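Local coordinates for DUF1214 domain-containing protein (Burkholderia cenocepacia, PDB 6ANS) that is of unknown function but belongs to the DUF1214 family and binds a sodium ion beside a phosphate in the crystal, at residues G103-D108 / L316-F321; T196-R201 / C301-V306; A265-V270 / Y278-W283; V340-T345 / G361-R366. One frame throughout, in Å; residues are numbered along the deposited sequence.

Contact 1: residues G103-D108 / L316-F321. With NA (sodium ion), chain F.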
# COMPACT_ATOMS: atom_id res chain seq x y z
N GLY A 103 -4.22 -0.36 -16.49
CA GLY A 103 -4.08 0.18 -17.83
C GLY A 103 -2.79 -0.18 -18.54
O GLY A 103 -2.18 0.69 -19.16
N ALA A 104 -2.41 -1.45 -18.51
CA ALA A 104 -1.12 -1.91 -19.03
C ALA A 104 0.02 -1.21 -18.29
O ALA A 104 0.80 -0.44 -18.85
CB ALA A 104 -1.02 -1.69 -20.55
N ASP A 105 0.06 -1.47 -16.98
CA ASP A 105 1.14 -0.99 -16.12
C ASP A 105 2.48 -1.48 -16.66
O ASP A 105 2.63 -2.64 -17.01
CB ASP A 105 0.95 -1.50 -14.69
CG ASP A 105 0.85 -3.03 -14.62
OD1 ASP A 105 -0.11 -3.58 -15.21
OD2 ASP A 105 1.73 -3.68 -14.00
N ASN A 106 3.44 -0.55 -16.77
CA ASN A 106 4.76 -0.89 -17.27
C ASN A 106 5.57 -1.58 -16.17
O ASN A 106 5.94 -0.92 -15.19
CB ASN A 106 5.49 0.36 -17.75
CG ASN A 106 6.78 0.02 -18.49
OD1 ASN A 106 7.31 -1.08 -18.38
ND2 ASN A 106 7.27 0.98 -19.29
N PRO A 107 5.88 -2.87 -16.30
CA PRO A 107 6.63 -3.54 -15.23
C PRO A 107 8.02 -2.94 -15.01
O PRO A 107 8.55 -3.03 -13.90
CB PRO A 107 6.72 -5.00 -15.71
CG PRO A 107 5.63 -5.14 -16.74
CD PRO A 107 5.57 -3.78 -17.41
N ASP A 108 8.59 -2.28 -16.02
CA ASP A 108 9.90 -1.66 -15.89
C ASP A 108 9.86 -0.27 -15.29
O ASP A 108 10.90 0.40 -15.24
CB ASP A 108 10.58 -1.59 -17.26
CG ASP A 108 10.84 -2.96 -17.82
OD1 ASP A 108 11.26 -3.84 -17.02
OD2 ASP A 108 10.59 -3.17 -19.01
N LEU A 316 0.91 -9.42 -16.19
CA LEU A 316 1.02 -10.68 -15.46
C LEU A 316 2.06 -10.53 -14.35
O LEU A 316 2.68 -9.47 -14.22
CB LEU A 316 1.34 -11.83 -16.41
CG LEU A 316 0.26 -12.08 -17.49
CD1 LEU A 316 0.62 -13.30 -18.34
CD2 LEU A 316 -1.12 -12.24 -16.86
N ASP A 317 2.23 -11.55 -13.50
CA ASP A 317 2.97 -11.32 -12.26
C ASP A 317 4.47 -11.44 -12.52
O ASP A 317 5.06 -12.51 -12.37
CB ASP A 317 2.51 -12.27 -11.17
CG ASP A 317 3.18 -11.97 -9.82
OD1 ASP A 317 4.01 -11.03 -9.75
OD2 ASP A 317 2.89 -12.67 -8.83
N TYR A 318 5.10 -10.30 -12.84
CA TYR A 318 6.51 -10.32 -13.19
C TYR A 318 7.44 -10.62 -12.00
O TYR A 318 8.65 -10.73 -12.22
CB TYR A 318 6.92 -9.01 -13.84
CG TYR A 318 6.48 -7.77 -13.09
CD1 TYR A 318 7.28 -7.22 -12.09
CD2 TYR A 318 5.26 -7.15 -13.37
CE1 TYR A 318 6.89 -6.08 -11.39
CE2 TYR A 318 4.85 -6.03 -12.68
CZ TYR A 318 5.66 -5.49 -11.70
OH TYR A 318 5.25 -4.36 -11.02
N ARG A 319 6.92 -10.70 -10.77
CA ARG A 319 7.74 -11.22 -9.68
C ARG A 319 8.07 -12.68 -9.89
O ARG A 319 9.11 -13.16 -9.43
CB ARG A 319 7.04 -11.05 -8.33
CG ARG A 319 6.80 -9.62 -7.88
CD ARG A 319 5.83 -9.57 -6.69
NE ARG A 319 4.57 -10.29 -6.93
CZ ARG A 319 3.61 -10.47 -6.02
NH1 ARG A 319 3.74 -9.98 -4.79
NH2 ARG A 319 2.51 -11.16 -6.32
N HIS A 320 7.21 -13.41 -10.59
CA HIS A 320 7.38 -14.86 -10.70
C HIS A 320 7.36 -15.41 -12.11
O HIS A 320 7.64 -16.60 -12.28
CB HIS A 320 6.30 -15.58 -9.89
CG HIS A 320 6.33 -15.25 -8.44
ND1 HIS A 320 5.44 -14.37 -7.86
CD2 HIS A 320 7.15 -15.66 -7.45
CE1 HIS A 320 5.71 -14.27 -6.57
NE2 HIS A 320 6.75 -15.04 -6.30
N PHE A 321 6.99 -14.62 -13.11
CA PHE A 321 6.93 -15.09 -14.48
C PHE A 321 7.65 -14.09 -15.36
O PHE A 321 7.66 -12.89 -15.07
CB PHE A 321 5.47 -15.28 -14.96
CG PHE A 321 4.65 -16.22 -14.11
CD1 PHE A 321 4.77 -17.59 -14.26
CD2 PHE A 321 3.74 -15.72 -13.19
CE1 PHE A 321 4.01 -18.46 -13.48
CE2 PHE A 321 2.97 -16.58 -12.41
CZ PHE A 321 3.10 -17.95 -12.55
NA NA F . -0.09 1.80 -19.08
O HOH W 1 3.21 -2.86 -11.82
O HOH W 2 7.38 -2.40 -10.83

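Contact 2: residues T196-R201 / C301-V306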
# COMPACT_ATOMS: atom_id res chain seq x y z
N THR A 196 11.78 4.72 -15.55
CA THR A 196 11.79 3.54 -16.40
C THR A 196 13.17 2.90 -16.34
O THR A 196 14.17 3.52 -16.73
CB THR A 196 11.43 3.90 -17.84
OG1 THR A 196 10.15 4.55 -17.86
CG2 THR A 196 11.36 2.64 -18.70
N PHE A 197 13.22 1.65 -15.89
CA PHE A 197 14.48 0.97 -15.65
C PHE A 197 14.85 0.09 -16.83
O PHE A 197 14.04 -0.73 -17.28
CB PHE A 197 14.40 0.13 -14.37
CG PHE A 197 14.25 0.95 -13.14
CD1 PHE A 197 15.37 1.47 -12.50
CD2 PHE A 197 12.99 1.26 -12.64
CE1 PHE A 197 15.23 2.26 -11.38
CE2 PHE A 197 12.84 2.04 -11.52
CZ PHE A 197 13.97 2.55 -10.89
N LEU A 198 16.07 0.26 -17.33
CA LEU A 198 16.61 -0.79 -18.18
C LEU A 198 16.80 -2.06 -17.36
O LEU A 198 16.50 -3.16 -17.83
CB LEU A 198 17.95 -0.35 -18.81
CG LEU A 198 17.97 0.72 -19.90
CD1 LEU A 198 19.42 1.09 -20.25
CD2 LEU A 198 17.21 0.28 -21.15
N ASP A 199 17.27 -1.91 -16.12
CA ASP A 199 17.64 -3.04 -15.25
C ASP A 199 17.62 -2.52 -13.82
O ASP A 199 18.50 -1.75 -13.43
CB ASP A 199 19.02 -3.61 -15.63
CG ASP A 199 19.43 -4.80 -14.75
OD1 ASP A 199 18.61 -5.30 -13.97
OD2 ASP A 199 20.60 -5.24 -14.86
N ARG A 200 16.59 -2.91 -13.07
CA ARG A 200 16.43 -2.42 -11.71
C ARG A 200 17.56 -2.85 -10.79
O ARG A 200 17.83 -2.19 -9.78
CB ARG A 200 15.09 -2.92 -11.16
CG ARG A 200 14.34 -1.98 -10.23
CD ARG A 200 12.94 -2.52 -9.95
NE ARG A 200 12.07 -2.46 -11.12
CZ ARG A 200 10.93 -1.78 -11.16
NH1 ARG A 200 10.52 -1.11 -10.08
NH2 ARG A 200 10.19 -1.76 -12.26
N ARG A 201 18.27 -3.93 -11.14
CA ARG A 201 19.33 -4.43 -10.27
C ARG A 201 20.52 -3.49 -10.23
O ARG A 201 21.22 -3.42 -9.21
CB ARG A 201 19.80 -5.80 -10.73
CG ARG A 201 19.05 -6.97 -10.13
CD ARG A 201 18.66 -7.98 -11.19
NE ARG A 201 19.32 -7.71 -12.46
CZ ARG A 201 20.25 -8.48 -12.99
NH1 ARG A 201 20.63 -9.59 -12.37
NH2 ARG A 201 20.81 -8.14 -14.15
N CYS A 301 16.08 4.53 -30.27
CA CYS A 301 15.15 4.94 -29.23
C CYS A 301 15.85 4.89 -27.88
O CYS A 301 16.92 4.28 -27.74
CB CYS A 301 13.90 4.05 -29.22
SG CYS A 301 14.26 2.31 -28.89
N ASP A 302 15.22 5.51 -26.90
CA ASP A 302 15.74 5.53 -25.54
C ASP A 302 15.35 4.27 -24.77
O ASP A 302 16.07 3.84 -23.87
CB ASP A 302 15.28 6.79 -24.81
CG ASP A 302 15.70 8.07 -25.55
OD1 ASP A 302 16.87 8.13 -25.98
OD2 ASP A 302 14.89 9.00 -25.69
N PHE A 303 14.22 3.66 -25.13
CA PHE A 303 13.73 2.49 -24.43
C PHE A 303 12.63 1.87 -25.27
O PHE A 303 11.96 2.57 -26.05
CB PHE A 303 13.22 2.85 -23.02
CG PHE A 303 12.72 1.68 -22.23
CD1 PHE A 303 13.59 0.92 -21.47
CD2 PHE A 303 11.37 1.35 -22.23
CE1 PHE A 303 13.12 -0.16 -20.72
CE2 PHE A 303 10.90 0.27 -21.49
CZ PHE A 303 11.78 -0.49 -20.73
N TRP A 304 12.47 0.56 -25.15
CA TRP A 304 11.32 -0.13 -25.71
C TRP A 304 11.07 -1.36 -24.87
O TRP A 304 11.98 -1.89 -24.24
CB TRP A 304 11.54 -0.48 -27.19
CG TRP A 304 12.47 -1.64 -27.48
CD1 TRP A 304 13.80 -1.57 -27.82
CD2 TRP A 304 12.13 -3.03 -27.53
NE1 TRP A 304 14.31 -2.82 -28.03
CE2 TRP A 304 13.30 -3.74 -27.86
CE3 TRP A 304 10.95 -3.75 -27.30
CZ2 TRP A 304 13.33 -5.13 -27.98
CZ3 TRP A 304 10.98 -5.13 -27.41
CH2 TRP A 304 12.16 -5.80 -27.76
N ASN A 305 9.82 -1.81 -24.85
CA ASN A 305 9.53 -3.09 -24.21
C ASN A 305 8.22 -3.62 -24.77
O ASN A 305 7.54 -2.96 -25.56
CB ASN A 305 9.51 -2.98 -22.67
CG ASN A 305 8.29 -2.21 -22.11
OD1 ASN A 305 7.48 -1.60 -22.83
ND2 ASN A 305 8.21 -2.19 -20.78
N VAL A 306 7.91 -4.85 -24.36
CA VAL A 306 6.63 -5.47 -24.66
C VAL A 306 6.25 -6.31 -23.44
O VAL A 306 7.11 -6.97 -22.84
CB VAL A 306 6.69 -6.32 -25.95
CG1 VAL A 306 7.78 -7.39 -25.85
CG2 VAL A 306 5.32 -6.93 -26.25

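Contact 3: residues A265-V270 / Y278-W283. With EDO (1,2-ethanediol), chain H; PO4 (phosphate ion), chain E.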
# COMPACT_ATOMS: atom_id res chain seq x y z
N ALA A 265 -3.40 9.54 -29.66
CA ALA A 265 -4.06 10.61 -28.93
C ALA A 265 -4.93 10.06 -27.81
O ALA A 265 -5.02 10.65 -26.73
CB ALA A 265 -4.90 11.47 -29.89
N LEU A 266 -5.58 8.92 -28.05
CA LEU A 266 -6.36 8.28 -27.00
C LEU A 266 -5.46 7.80 -25.85
O LEU A 266 -5.79 7.99 -24.68
CB LEU A 266 -7.15 7.10 -27.58
CG LEU A 266 -7.99 6.31 -26.56
CD1 LEU A 266 -9.09 7.19 -25.95
CD2 LEU A 266 -8.59 5.09 -27.24
N CYS A 267 -4.30 7.20 -26.17
CA CYS A 267 -3.39 6.77 -25.10
C CYS A 267 -2.91 7.95 -24.28
O CYS A 267 -2.81 7.85 -23.05
CB CYS A 267 -2.20 6.02 -25.68
SG CYS A 267 -2.63 4.45 -26.38
N GLN A 268 -2.62 9.08 -24.93
CA GLN A 268 -2.22 10.28 -24.21
C GLN A 268 -3.35 10.78 -23.31
O GLN A 268 -3.12 11.19 -22.17
CB GLN A 268 -1.78 11.37 -25.20
CG GLN A 268 -0.50 11.04 -26.01
CD GLN A 268 0.67 10.59 -25.10
OE1 GLN A 268 0.95 11.24 -24.08
NE2 GLN A 268 1.31 9.48 -25.45
N SER A 269 -4.60 10.73 -23.82
CA SER A 269 -5.73 11.29 -23.08
C SER A 269 -6.02 10.53 -21.79
O SER A 269 -6.63 11.11 -20.88
CB SER A 269 -6.99 11.35 -23.97
OG SER A 269 -7.59 10.07 -24.13
N VAL A 270 -5.58 9.28 -21.67
CA VAL A 270 -5.77 8.53 -20.44
C VAL A 270 -4.50 8.53 -19.58
O VAL A 270 -4.37 7.74 -18.65
CB VAL A 270 -6.26 7.09 -20.71
CG1 VAL A 270 -7.55 7.12 -21.53
CG2 VAL A 270 -5.18 6.26 -21.41
N TYR A 278 2.55 3.70 -28.47
CA TYR A 278 1.94 2.51 -27.90
C TYR A 278 1.33 1.60 -28.97
O TYR A 278 0.80 2.07 -29.99
CB TYR A 278 0.83 2.88 -26.92
CG TYR A 278 1.25 3.70 -25.71
CD1 TYR A 278 1.54 3.08 -24.49
CD2 TYR A 278 1.31 5.09 -25.77
CE1 TYR A 278 1.91 3.82 -23.38
CE2 TYR A 278 1.69 5.85 -24.66
CZ TYR A 278 1.99 5.20 -23.46
OH TYR A 278 2.33 5.92 -22.34
N TYR A 279 1.40 0.29 -28.71
CA TYR A 279 0.60 -0.73 -29.39
C TYR A 279 -0.13 -1.53 -28.32
O TYR A 279 0.50 -2.01 -27.37
CB TYR A 279 1.46 -1.69 -30.22
CG TYR A 279 2.43 -1.03 -31.19
CD1 TYR A 279 2.24 -1.12 -32.56
CD2 TYR A 279 3.54 -0.34 -30.72
CE1 TYR A 279 3.14 -0.52 -33.46
CE2 TYR A 279 4.43 0.27 -31.61
CZ TYR A 279 4.22 0.17 -32.97
OH TYR A 279 5.12 0.76 -33.84
N HIS A 280 -1.45 -1.66 -28.47
CA HIS A 280 -2.28 -2.44 -27.57
C HIS A 280 -3.08 -3.46 -28.36
O HIS A 280 -3.65 -3.14 -29.41
CB HIS A 280 -3.27 -1.56 -26.78
CG HIS A 280 -2.64 -0.61 -25.80
ND1 HIS A 280 -2.04 -1.03 -24.64
CD2 HIS A 280 -2.58 0.74 -25.79
CE1 HIS A 280 -1.59 0.02 -23.96
NE2 HIS A 280 -1.92 1.11 -24.64
N SER A 281 -3.18 -4.68 -27.84
CA SER A 281 -4.07 -5.65 -28.45
C SER A 281 -4.48 -6.69 -27.42
O SER A 281 -4.02 -6.67 -26.27
CB SER A 281 -3.41 -6.33 -29.65
OG SER A 281 -4.39 -6.89 -30.52
N CYS A 282 -5.35 -7.60 -27.84
CA CYS A 282 -5.67 -8.79 -27.07
C CYS A 282 -5.10 -10.01 -27.78
O CYS A 282 -4.82 -9.98 -28.98
CB CYS A 282 -7.19 -8.93 -26.86
SG CYS A 282 -8.14 -9.32 -28.34
N TRP A 283 -4.91 -11.08 -27.01
CA TRP A 283 -4.34 -12.31 -27.53
C TRP A 283 -5.12 -13.49 -26.98
O TRP A 283 -5.74 -13.41 -25.92
CB TRP A 283 -2.85 -12.44 -27.18
CG TRP A 283 -2.58 -12.43 -25.71
CD1 TRP A 283 -2.34 -11.34 -24.93
CD2 TRP A 283 -2.58 -13.56 -24.83
NE1 TRP A 283 -2.16 -11.73 -23.62
CE2 TRP A 283 -2.29 -13.09 -23.54
CE3 TRP A 283 -2.76 -14.93 -25.02
CZ2 TRP A 283 -2.19 -13.94 -22.43
CZ3 TRP A 283 -2.67 -15.78 -23.92
CH2 TRP A 283 -2.39 -15.27 -22.64
C1 EDO H . -1.92 3.91 -20.93
O1 EDO H . -0.60 3.79 -20.36
C2 EDO H . -1.87 4.36 -22.39
O2 EDO H . -1.52 3.27 -23.27
P PO4 E . 2.88 3.79 -19.56
O1 PO4 E . 4.01 3.62 -20.55
O2 PO4 E . 2.17 2.47 -19.48
O3 PO4 E . 3.40 4.21 -18.21
O4 PO4 E . 1.98 4.87 -20.10

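Contact 4: residues V340-T345 / G361-R366. With PO4 (phosphate ion), chain E.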
# COMPACT_ATOMS: atom_id res chain seq x y z
N VAL A 340 10.04 -12.04 -30.50
CA VAL A 340 9.53 -12.30 -29.16
C VAL A 340 8.41 -13.32 -29.28
O VAL A 340 7.48 -13.14 -30.07
CB VAL A 340 9.01 -11.02 -28.47
CG1 VAL A 340 8.47 -11.34 -27.10
CG2 VAL A 340 10.10 -9.95 -28.39
N ILE A 341 8.46 -14.37 -28.46
CA ILE A 341 7.52 -15.49 -28.54
C ILE A 341 6.66 -15.52 -27.28
O ILE A 341 7.19 -15.58 -26.17
CB ILE A 341 8.25 -16.83 -28.71
CG1 ILE A 341 9.25 -16.76 -29.87
CG2 ILE A 341 7.24 -17.95 -28.85
CD1 ILE A 341 8.64 -16.97 -31.23
N VAL A 342 5.34 -15.48 -27.47
CA VAL A 342 4.36 -15.67 -26.39
C VAL A 342 3.96 -17.14 -26.39
O VAL A 342 3.46 -17.64 -27.40
CB VAL A 342 3.13 -14.77 -26.60
CG1 VAL A 342 2.16 -14.90 -25.46
CG2 VAL A 342 3.54 -13.31 -26.78
N ALA A 343 4.17 -17.84 -25.27
CA ALA A 343 3.92 -19.28 -25.19
C ALA A 343 3.93 -19.75 -23.74
O ALA A 343 4.32 -19.02 -22.83
CB ALA A 343 4.94 -20.07 -26.01
N ALA A 344 3.50 -21.00 -23.54
CA ALA A 344 3.46 -21.58 -22.20
C ALA A 344 4.85 -21.99 -21.69
O ALA A 344 5.09 -21.99 -20.48
CB ALA A 344 2.54 -22.80 -22.18
N THR A 345 5.75 -22.38 -22.59
CA THR A 345 7.13 -22.69 -22.24
C THR A 345 8.05 -22.05 -23.27
O THR A 345 7.65 -21.80 -24.41
CB THR A 345 7.37 -24.21 -22.17
OG1 THR A 345 6.97 -24.82 -23.40
CG2 THR A 345 6.61 -24.83 -21.01
N GLY A 361 -5.60 -12.76 -23.01
CA GLY A 361 -5.20 -11.57 -22.29
C GLY A 361 -5.01 -10.41 -23.23
O GLY A 361 -5.49 -10.43 -24.37
N THR A 362 -4.31 -9.38 -22.75
CA THR A 362 -3.92 -8.26 -23.58
C THR A 362 -2.40 -8.14 -23.60
O THR A 362 -1.69 -8.80 -22.83
CB THR A 362 -4.55 -6.94 -23.10
OG1 THR A 362 -4.23 -6.73 -21.72
CG2 THR A 362 -6.08 -6.96 -23.29
N ILE A 363 -1.91 -7.30 -24.49
CA ILE A 363 -0.48 -7.18 -24.75
C ILE A 363 -0.21 -5.74 -25.17
O ILE A 363 -1.03 -5.11 -25.85
CB ILE A 363 -0.03 -8.20 -25.82
CG1 ILE A 363 1.47 -8.11 -26.08
CG2 ILE A 363 -0.77 -7.99 -27.13
CD1 ILE A 363 1.97 -9.27 -26.91
N CYS A 364 0.93 -5.20 -24.72
CA CYS A 364 1.33 -3.83 -25.00
C CYS A 364 2.80 -3.75 -25.40
O CYS A 364 3.67 -4.30 -24.72
CB CYS A 364 1.10 -2.93 -23.77
SG CYS A 364 1.70 -1.21 -23.93
N TRP A 365 3.08 -3.05 -26.50
CA TRP A 365 4.42 -2.77 -26.98
C TRP A 365 4.64 -1.26 -26.92
O TRP A 365 3.74 -0.48 -27.23
CB TRP A 365 4.59 -3.29 -28.41
CG TRP A 365 6.01 -3.25 -28.94
CD1 TRP A 365 6.77 -2.13 -29.19
CD2 TRP A 365 6.82 -4.37 -29.34
NE1 TRP A 365 8.00 -2.50 -29.69
CE2 TRP A 365 8.05 -3.86 -29.79
CE3 TRP A 365 6.61 -5.75 -29.35
CZ2 TRP A 365 9.08 -4.69 -30.24
CZ3 TRP A 365 7.64 -6.58 -29.80
CH2 TRP A 365 8.86 -6.04 -30.24
N ARG A 366 5.85 -0.85 -26.50
CA ARG A 366 6.21 0.56 -26.41
C ARG A 366 7.49 0.83 -27.17
O ARG A 366 8.49 0.14 -26.96
CB ARG A 366 6.42 1.00 -24.96
CG ARG A 366 5.18 1.02 -24.09
CD ARG A 366 5.60 1.43 -22.68
NE ARG A 366 4.54 1.22 -21.71
CZ ARG A 366 4.23 0.03 -21.19
NH1 ARG A 366 4.91 -1.05 -21.56
NH2 ARG A 366 3.24 -0.07 -20.31
P PO4 E . 2.88 3.79 -19.56
O1 PO4 E . 4.01 3.62 -20.55
O2 PO4 E . 2.17 2.47 -19.48
O3 PO4 E . 3.40 4.21 -18.21
O4 PO4 E . 1.98 4.87 -20.10

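Contact 1: residues G103-D108 / L316-F321
The phenol ring of Tyr318 carries one face against Pro107, whose CB sits 3.5 Å above the ring plane, displaced toward the CD2-CE2 rim. This is a CH-pi contact, with Pro107 CB 3.8 Å from the centroid of the Tyr318 ring and 22° off its normal. Asp105 comes instead to the edge, OD2 lying 4.1 Å from CE2 of Tyr318 with the carboxylate plane turned 39° from the ring. A water in the ring plane links the two polar ends, at 2.8 Å from Asp105 OD2 and 2.7 Å from Tyr318 OH; the same Asp105 oxygen also bonds Ser315. With chi1 at 50°, CG of Tyr318 stands between its backbone N and carbonyl carbon, directing the ring across the proline. Preceding it, Asp317 organises the turn: its OD1 accepts Arg319 N in an Asx turn and also Arg319 NE through the syn lone pair, while OD2 is reached by Arg319 NH2 and His320 ND1 from opposite faces of the carboxylate. The other loop offers its backbone to a metal, Gly103 O and Ala104 O each 2.4 Å from the sodium ion; atoms from elsewhere complete its coordination. His320 meets Trp89 of the second subunit edge-to-face. The contact thus joins the loop leading into strand 109-115 to the connection between strands 303-309 and 324-326; Pro107 also packs on Gln307 and Cys324 of those strands.

Contact 2: residues T196-R201 / C301-V306
Phe303 opens strand 303-309 at a classic beta bulge, where it and Asp302 both face Val368, and its ring receives the loop that leaves strand 188-196. Thr196 comes down on one face: CG2 lies over the centre of the ring, 3.6 Å from the centroid of Phe303 and only 6° off the normal, a nearly axial CH-pi contact. That methyl is anti to the backbone N of Thr196, which leaves OG1 turned to Asn109 rather than to the aromatic surface. Leu198 takes the edge instead, its CD2 in the ring plane and 3.7 Å from CD1 of Phe303, the two side chains running past one another in opposite directions. Between these, the carbonyl of Phe197 approaches obliquely, with O 3.6 Å from CE1 of Phe303. Phe197 leaves the backbone away from the strand, and Arg200 CG stands over the centre of its ring. The contact thereby fastens one antiparallel sheet to another, with the buried Phe303 ring at the junction. Farther along the loop an Asx turn, Arg201 N to Asp199 OD1, is reinforced by a side-on salt bridge in which Arg201 NE points almost straight at that oxygen, 2.9 Å away with an N-H...O angle of 178°.

Contact 3: residues A265-V270 / Y278-W283
Cys267, Tyr278 and His280 all hold their first side-chain branch anti to the carbonyl carbon and beside the backbone N, and with chi1 of -68° the Cys267 sulfur is turned to lie beside both rings. Its CB packs 3.6 Å from CD2 of Tyr278, while SG looks obliquely at that ring from 4.6 Å, measured to the Tyr278 centroid. Toward His280 the same sulfur lies at the edge, in the ring plane, 3.8 Å from CD2 of His280. A bend at chi2 of Gln268 brings NE2 to the edge of the tyrosine ring, the amide plane turned 44° from it; that nitrogen is bonded to the carbonyl of Asp273. The far ends of both rings hold small molecules, probably from the crystallisation liquor. His280 NE2 donates to O2 of ethanediol over 2.6 Å, and this oxygen also sits above one face of Tyr278, offset toward the rim. Tyr278 OH is hydrogen-bonded to phosphate O4, at a distance (2.5 Å) short enough to be taken with caution, and also bonds the backbone N of Asp273. Tyr111, Arg194 and Arg366 also bond the anion, consistent with a polar binding site. Helix segment 265-269 lies at 92° to strand segment 278-283, over an outermost strand of its sheet; Leu266 and Val270 pack on helix 224-251, and strand 360-368 flanks Tyr278 and His280.

Contact 4: residues V340-T345 / G361-R366
Strands 340-343 and 361-366 run in opposite directions in separate sheets, with CA atoms 9.9 Å apart at Val342 and Ile363 and 11.0 Å apart at Val340 and Trp365, a spacing bridged by side chains alone. Val342 and Ile363 point at each other and meet methyl to methyl, CG2 of the valine 4.3 Å from CD1 of the isoleucine. Ile363 reaches across because its chain is fully extended, CG1 anti to the backbone N. Two residues along each strand, CG2 of Val340 comes obliquely to the benzo end of the indole, 4.4 Å from CZ3 of Trp365. These touches are loose, and Ile293 packs beside both Ile363 and Trp365. The other side of strand 361-366 carries Arg366 to a phosphate. Extended from CG to NE, the arginine meets it side-on: NE donates to O1 at 2.7 Å and NH2 to O2 at 2.9 Å, while SG of Cys364 lies over the centre of the guanidinium. Arg366 NH1 is bonded to Asn305 and Gln307, which fixes the rotation of the group. Two sheets facing each other across a hydrophobic layer are consistent with a beta-sandwich-like packing, here with an anion site on the opposite face of one sheet.

All four contacts are largely buried, yet their chemistry differs. Contact 4 is the purely apolar meeting of two sheets, its centre about 17 Å from the centre of the chain, and contact 2 is likewise nonpolar, though its loop reaches the surface. Contacts 1 and 3 lie nearer the centre and mix ring packing with water, metal or small-molecule partners. Contacts 2, 3 and 4 share one antiparallel sheet, in which strand 360-368 lies between 276-284 and 303-309. Contacts 3 and 4 supply different donors, Tyr278 and Arg366, to the same phosphate. Through its loop, contact 1 touches the others: Asp108 O meets Phe197 N, Ala104 CB touches His280, and Ala104 O lies against Arg366 NH2.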